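Local coordinates for exported protein (Bacteroides fragilis, PDB 4I17), which is of unknown function but, as an exported protein built of tetratricopeptide (TPR) repeats, probably serves as a helical scaffold for binding other proteins, at residues E113-G124 with Y140-W151. Sequence-based numbering, arbitrary orientation. Where two conformers were deposited one is given.
Sequences EKLYAIYYLKEG and YKHATDVTSKKW. With SO4 (sulfate ion), chain D; SO4 (sulfate ion), chain B.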
loop_
_atom_site.group_PDB
_atom_site.type_symbol
_atom_site.label_atom_id
_atom_site.label_comp_id
_atom_site.label_asym_id
_atom_site.label_seq_id
_atom_site.Cartn_x
_atom_site.Cartn_y
_atom_site.Cartn_z
ATOM N N GLU A 113 3.872 6.354 1.987
ATOM C CA GLU A 113 2.427 6.515 1.760
ATOM C C GLU A 113 2.044 6.044 0.375
ATOM O O GLU A 113 0.999 5.408 0.263
ATOM C CB GLU A 113 1.930 7.951 1.969
ATOM C CG GLU A 113 1.837 8.368 3.424
ATOM C CD GLU A 113 0.974 9.585 3.718
ATOM O OE1 GLU A 113 0.494 10.250 2.768
ATOM O OE2 GLU A 113 0.755 9.855 4.920
ATOM N N LYS A 114 2.878 6.324 -0.667
ATOM C CA LYS A 114 2.560 5.888 -2.028
ATOM C C LYS A 114 2.498 4.373 -2.089
ATOM O O LYS A 114 1.526 3.850 -2.586
ATOM C CB LYS A 114 3.558 6.421 -3.069
ATOM C CG LYS A 114 3.397 7.904 -3.391
ATOM C CD LYS A 114 4.497 8.371 -4.350
ATOM C CE LYS A 114 4.339 9.813 -4.782
ATOM N NZ LYS A 114 4.609 10.771 -3.677
ATOM N N LEU A 115 3.512 3.663 -1.546
ATOM C CA LEU A 115 3.521 2.193 -1.577
ATOM C C LEU A 115 2.340 1.574 -0.817
ATOM O O LEU A 115 1.730 0.602 -1.291
ATOM C CB LEU A 115 4.837 1.674 -1.005
ATOM C CG LEU A 115 6.073 2.149 -1.770
ATOM C CD1 LEU A 115 7.352 1.894 -0.963
ATOM C CD2 LEU A 115 6.134 1.522 -3.155
ATOM N N TYR A 116 2.035 2.125 0.348
ATOM C CA TYR A 116 0.929 1.662 1.187
ATOM C C TYR A 116 -0.398 1.812 0.434
ATOM O O TYR A 116 -1.200 0.882 0.347
ATOM C CB TYR A 116 0.901 2.508 2.475
ATOM C CG TYR A 116 -0.181 2.124 3.457
ATOM C CD1 TYR A 116 0.052 1.171 4.446
ATOM C CD2 TYR A 116 -1.439 2.729 3.414
ATOM C CE1 TYR A 116 -0.938 0.832 5.367
ATOM C CE2 TYR A 116 -2.453 2.354 4.298
ATOM C CZ TYR A 116 -2.180 1.437 5.297
ATOM O OH TYR A 116 -3.155 1.089 6.195
ATOM N N ALA A 117 -0.639 3.017 -0.065
ATOM C CA ALA A 117 -1.881 3.294 -0.761
ATOM C C ALA A 117 -1.964 2.479 -2.051
ATOM O O ALA A 117 -3.042 1.984 -2.347
ATOM C CB ALA A 117 -1.989 4.777 -1.052
ATOM N N ILE A 118 -0.857 2.320 -2.815
ATOM C CA ILE A 118 -0.932 1.554 -4.080
ATOM C C ILE A 118 -1.315 0.102 -3.766
ATOM O O ILE A 118 -2.127 -0.495 -4.483
ATOM C CB ILE A 118 0.394 1.684 -4.887
ATOM C CG1 ILE A 118 0.421 3.085 -5.538
ATOM C CG2 ILE A 118 0.545 0.570 -5.972
ATOM C CD1 ILE A 118 1.780 3.576 -5.886
ATOM N N TYR A 119 -0.757 -0.445 -2.695
ATOM C CA TYR A 119 -1.045 -1.835 -2.323
ATOM C C TYR A 119 -2.558 -2.049 -2.118
ATOM O O TYR A 119 -3.155 -2.996 -2.661
ATOM C CB TYR A 119 -0.290 -2.198 -1.039
ATOM C CG TYR A 119 -0.648 -3.583 -0.558
ATOM C CD1 TYR A 119 0.004 -4.704 -1.063
ATOM C CD2 TYR A 119 -1.681 -3.780 0.355
ATOM C CE1 TYR A 119 -0.362 -5.994 -0.662
ATOM C CE2 TYR A 119 -2.055 -5.060 0.760
ATOM C CZ TYR A 119 -1.370 -6.162 0.269
ATOM O OH TYR A 119 -1.701 -7.423 0.683
ATOM N N TYR A 120 -3.159 -1.189 -1.277
ATOM C CA TYR A 120 -4.564 -1.299 -0.955
ATOM C C TYR A 120 -5.467 -0.918 -2.134
ATOM O O TYR A 120 -6.540 -1.518 -2.258
ATOM C CB TYR A 120 -4.902 -0.480 0.296
ATOM C CG TYR A 120 -4.523 -1.250 1.548
ATOM C CD1 TYR A 120 -5.095 -2.494 1.824
ATOM C CD2 TYR A 120 -3.574 -0.749 2.442
ATOM C CE1 TYR A 120 -4.768 -3.202 2.982
ATOM C CE2 TYR A 120 -3.245 -1.444 3.605
ATOM C CZ TYR A 120 -3.833 -2.679 3.862
ATOM O OH TYR A 120 -3.512 -3.389 4.994
ATOM N N LEU A 121 -5.060 0.044 -2.989
ATOM C CA LEU A 121 -5.901 0.359 -4.167
ATOM C C LEU A 121 -5.908 -0.836 -5.154
ATOM O O LEU A 121 -6.945 -1.161 -5.719
ATOM C CB LEU A 121 -5.392 1.611 -4.866
ATOM C CG LEU A 121 -5.531 2.929 -4.068
ATOM C CD1 LEU A 121 -4.699 4.035 -4.702
ATOM C CD2 LEU A 121 -6.970 3.326 -3.894
ATOM N N LYS A 122 -4.756 -1.496 -5.315
ATOM C CA LYS A 122 -4.627 -2.676 -6.191
ATOM C C LYS A 122 -5.424 -3.848 -5.630
ATOM O O LYS A 122 -6.092 -4.524 -6.400
ATOM C CB LYS A 122 -3.154 -3.064 -6.364
ATOM N N GLU A 123 -5.389 -4.069 -4.289
ATOM C CA GLU A 123 -6.183 -5.113 -3.628
ATOM C C GLU A 123 -7.670 -4.829 -3.813
ATOM O O GLU A 123 -8.424 -5.738 -4.181
ATOM C CB GLU A 123 -5.856 -5.215 -2.128
ATOM C CG GLU A 123 -4.516 -5.872 -1.831
ATOM C CD GLU A 123 -4.457 -7.314 -2.300
ATOM O OE1 GLU A 123 -5.176 -8.148 -1.706
ATOM O OE2 GLU A 123 -3.778 -7.588 -3.317
ATOM N N GLY A 124 -8.086 -3.572 -3.575
ATOM C CA GLY A 124 -9.487 -3.192 -3.749
ATOM C C GLY A 124 -9.969 -3.449 -5.173
ATOM O O GLY A 124 -11.072 -3.967 -5.378
ATOM N N TYR A 140 -10.176 -0.470 -0.058
ATOM C CA TYR A 140 -10.140 0.954 -0.393
ATOM C C TYR A 140 -10.193 1.821 0.864
ATOM O O TYR A 140 -9.536 2.845 0.889
ATOM C CB TYR A 140 -11.277 1.354 -1.324
ATOM C CG TYR A 140 -11.250 0.705 -2.695
ATOM C CD1 TYR A 140 -10.086 0.698 -3.461
ATOM C CD2 TYR A 140 -12.427 0.238 -3.288
ATOM C CE1 TYR A 140 -10.082 0.224 -4.770
ATOM C CE2 TYR A 140 -12.430 -0.256 -4.593
ATOM C CZ TYR A 140 -11.256 -0.264 -5.325
ATOM O OH TYR A 140 -11.248 -0.711 -6.623
ATOM N N LYS A 141 -10.925 1.397 1.916
ATOM C CA LYS A 141 -10.951 2.163 3.185
ATOM C C LYS A 141 -9.576 2.253 3.814
ATOM O O LYS A 141 -9.202 3.321 4.331
ATOM C CB LYS A 141 -11.935 1.544 4.178
ATOM C CG LYS A 141 -13.365 1.906 3.814
ATOM C CD LYS A 141 -14.206 2.082 5.065
ATOM C CE LYS A 141 -15.577 2.586 4.720
ATOM N NZ LYS A 141 -16.048 3.678 5.615
ATOM N N HIS A 142 -8.785 1.164 3.736
ATOM C CA HIS A 142 -7.408 1.204 4.256
ATOM C C HIS A 142 -6.561 2.189 3.481
ATOM O O HIS A 142 -5.704 2.856 4.067
ATOM C CB HIS A 142 -6.766 -0.172 4.191
ATOM C CG HIS A 142 -7.178 -1.093 5.299
ATOM N ND1 HIS A 142 -6.710 -0.912 6.596
ATOM C CD2 HIS A 142 -7.930 -2.217 5.259
ATOM C CE1 HIS A 142 -7.207 -1.916 7.303
ATOM N NE2 HIS A 142 -7.967 -2.721 6.545
ATOM N N ALA A 143 -6.806 2.338 2.164
ATOM C CA ALA A 143 -6.014 3.308 1.387
ATOM C C ALA A 143 -6.357 4.754 1.800
ATOM O O ALA A 143 -5.607 5.651 1.467
ATOM C CB ALA A 143 -6.232 3.116 -0.115
ATOM N N THR A 144 -7.469 4.980 2.527
ATOM C CA THR A 144 -7.826 6.333 3.008
ATOM C C THR A 144 -7.033 6.681 4.284
ATOM O O THR A 144 -7.102 7.832 4.711
ATOM C CB THR A 144 -9.360 6.516 3.256
ATOM O OG1 THR A 144 -9.761 5.789 4.419
ATOM C CG2 THR A 144 -10.229 6.112 2.079
ATOM N N ASP A 145 -6.265 5.713 4.880
ATOM C CA ASP A 145 -5.444 5.911 6.106
ATOM C C ASP A 145 -4.199 6.786 5.884
ATOM O O ASP A 145 -3.510 7.128 6.846
ATOM C CB ASP A 145 -4.963 4.572 6.703
ATOM C CG ASP A 145 -6.028 3.556 7.080
ATOM O OD1 ASP A 145 -7.203 3.959 7.268
ATOM O OD2 ASP A 145 -5.681 2.352 7.211
ATOM N N VAL A 146 -3.879 7.101 4.635
ATOM C CA VAL A 146 -2.742 7.959 4.305
ATOM C C VAL A 146 -3.123 9.410 4.661
ATOM O O VAL A 146 -4.312 9.743 4.682
ATOM C CB VAL A 146 -2.290 7.807 2.829
ATOM C CG1 VAL A 146 -1.740 6.402 2.548
ATOM C CG2 VAL A 146 -3.410 8.153 1.861
ATOM N N THR A 147 -2.134 10.254 4.938
ATOM C CA THR A 147 -2.401 11.647 5.306
ATOM C C THR A 147 -2.575 12.515 4.068
ATOM O O THR A 147 -3.197 13.567 4.156
ATOM C CB THR A 147 -1.277 12.214 6.207
ATOM O OG1 THR A 147 -0.075 12.302 5.454
ATOM C CG2 THR A 147 -1.048 11.387 7.447
ATOM N N SER A 148 -2.039 12.077 2.926
ATOM C CA SER A 148 -2.102 12.786 1.650
ATOM C C SER A 148 -3.552 12.959 1.205
ATOM O O SER A 148 -4.253 11.951 1.067
ATOM C CB SER A 148 -1.344 11.992 0.594
ATOM O OG SER A 148 -1.645 12.466 -0.707
ATOM N N LYS A 149 -3.999 14.221 0.981
ATOM C CA LYS A 149 -5.367 14.492 0.491
ATOM C C LYS A 149 -5.569 13.917 -0.926
ATOM O O LYS A 149 -6.658 13.459 -1.258
ATOM C CB LYS A 149 -5.615 16.007 0.456
ATOM C CG LYS A 149 -5.794 16.648 1.829
ATOM C CD LYS A 149 -6.047 18.175 1.734
ATOM C CE LYS A 149 -7.358 18.551 1.070
ATOM N NZ LYS A 149 -7.461 20.012 0.813
ATOM N N LYS A 150 -4.521 13.940 -1.763
ATOM C CA LYS A 150 -4.590 13.420 -3.137
ATOM C C LYS A 150 -4.850 11.920 -3.147
ATOM O O LYS A 150 -5.725 11.443 -3.879
ATOM C CB LYS A 150 -3.297 13.741 -3.919
ATOM C CG LYS A 150 -2.989 15.239 -4.080
ATOM C CD LYS A 150 -4.043 16.016 -4.863
ATOM C CE LYS A 150 -3.941 17.509 -4.663
ATOM N NZ LYS A 150 -5.088 18.223 -5.290
ATOM N N TRP A 151 -4.100 11.167 -2.341
ATOM C CA TRP A 151 -4.261 9.720 -2.294
ATOM C C TRP A 151 -5.549 9.351 -1.625
ATOM O O TRP A 151 -6.175 8.357 -2.005
ATOM C CB TRP A 151 -3.077 9.085 -1.594
ATOM C CG TRP A 151 -1.880 9.094 -2.492
ATOM C CD1 TRP A 151 -0.964 10.100 -2.629
ATOM C CD2 TRP A 151 -1.549 8.108 -3.480
ATOM N NE1 TRP A 151 -0.057 9.779 -3.624
ATOM C CE2 TRP A 151 -0.383 8.553 -4.146
ATOM C CE3 TRP A 151 -2.149 6.909 -3.898
ATOM C CZ2 TRP A 151 0.203 7.830 -5.187
ATOM C CZ3 TRP A 151 -1.510 6.155 -4.871
ATOM C CH2 TRP A 151 -0.358 6.626 -5.511
HETATM S S SO4 D . -1.448 16.500 -0.605
HETATM O O1 SO4 D . -0.916 15.228 -1.098
HETATM O O2 SO4 D . -2.074 16.356 0.728
HETATM O O3 SO4 D . -0.340 17.457 -0.520
HETATM O O4 SO4 D . -2.442 17.016 -1.538
HETATM S S SO4 B . -4.293 16.113 -8.970
HETATM O O1 SO4 B . -4.635 14.727 -8.691
HETATM O O2 SO4 B . -2.850 16.293 -8.829
HETATM O O3 SO4 B . -4.690 16.475 -10.327
HETATM O O4 SO4 B . -4.996 16.961 -8.014
#
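In this TPR-type stack of antiparallel helix pairs, helix 110-129 packs against helix 133-143, the turn after it and the first residues of helix 149-174. The backbones come closest at Ala117 and Ala143, whose CA atoms are 4.7 Å apart; Ala143 CB packs on Tyr120 CB and Leu121 CD2. Toward the turn, the extended side chain of Glu113 reaches the backbone that precedes helix 149-174. Its OE1 takes the N-H of Ser148 on the syn side, while OE2 is gripped twice by Thr147: OG1 donates on the syn side at 2.6 Å, and N-H comes from above the carboxylate plane, nearly straight at 163°. Three bonds thus fix the rotation of the carboxylate. Val146 CG1 packs against Ala117 CB and Tyr116 CD2, and Tyr116 OH lies 3.0 Å from Asp145 OD2, near the plane of the ring. Trp151 is a knob among Lys114, Ala117, Ile118 and Leu121: Lys114 crosses it at about a right angle, Ala117 CB approaches CE3 at 3.6 Å, and Leu121 CD1 touches the indole edge. Farther along, His142 CB sits over the centre of the Tyr120 ring, 3.5 Å from its centroid, and the imidazole continues as an offset stack with planes 18° apart. Tyr140 lays one ring face on Gly124 CA, where the lack of a side chain permits close approach, and its OH is hydrogen-bonded to Gln128. Ser148 N-caps helix 149-174: its OG, anti to the backbone N (chi1 166°), accepts from Trp151 N and donates to O1 of a sulfate ion, probably from the crystallisation liquor, at 2.9 Å.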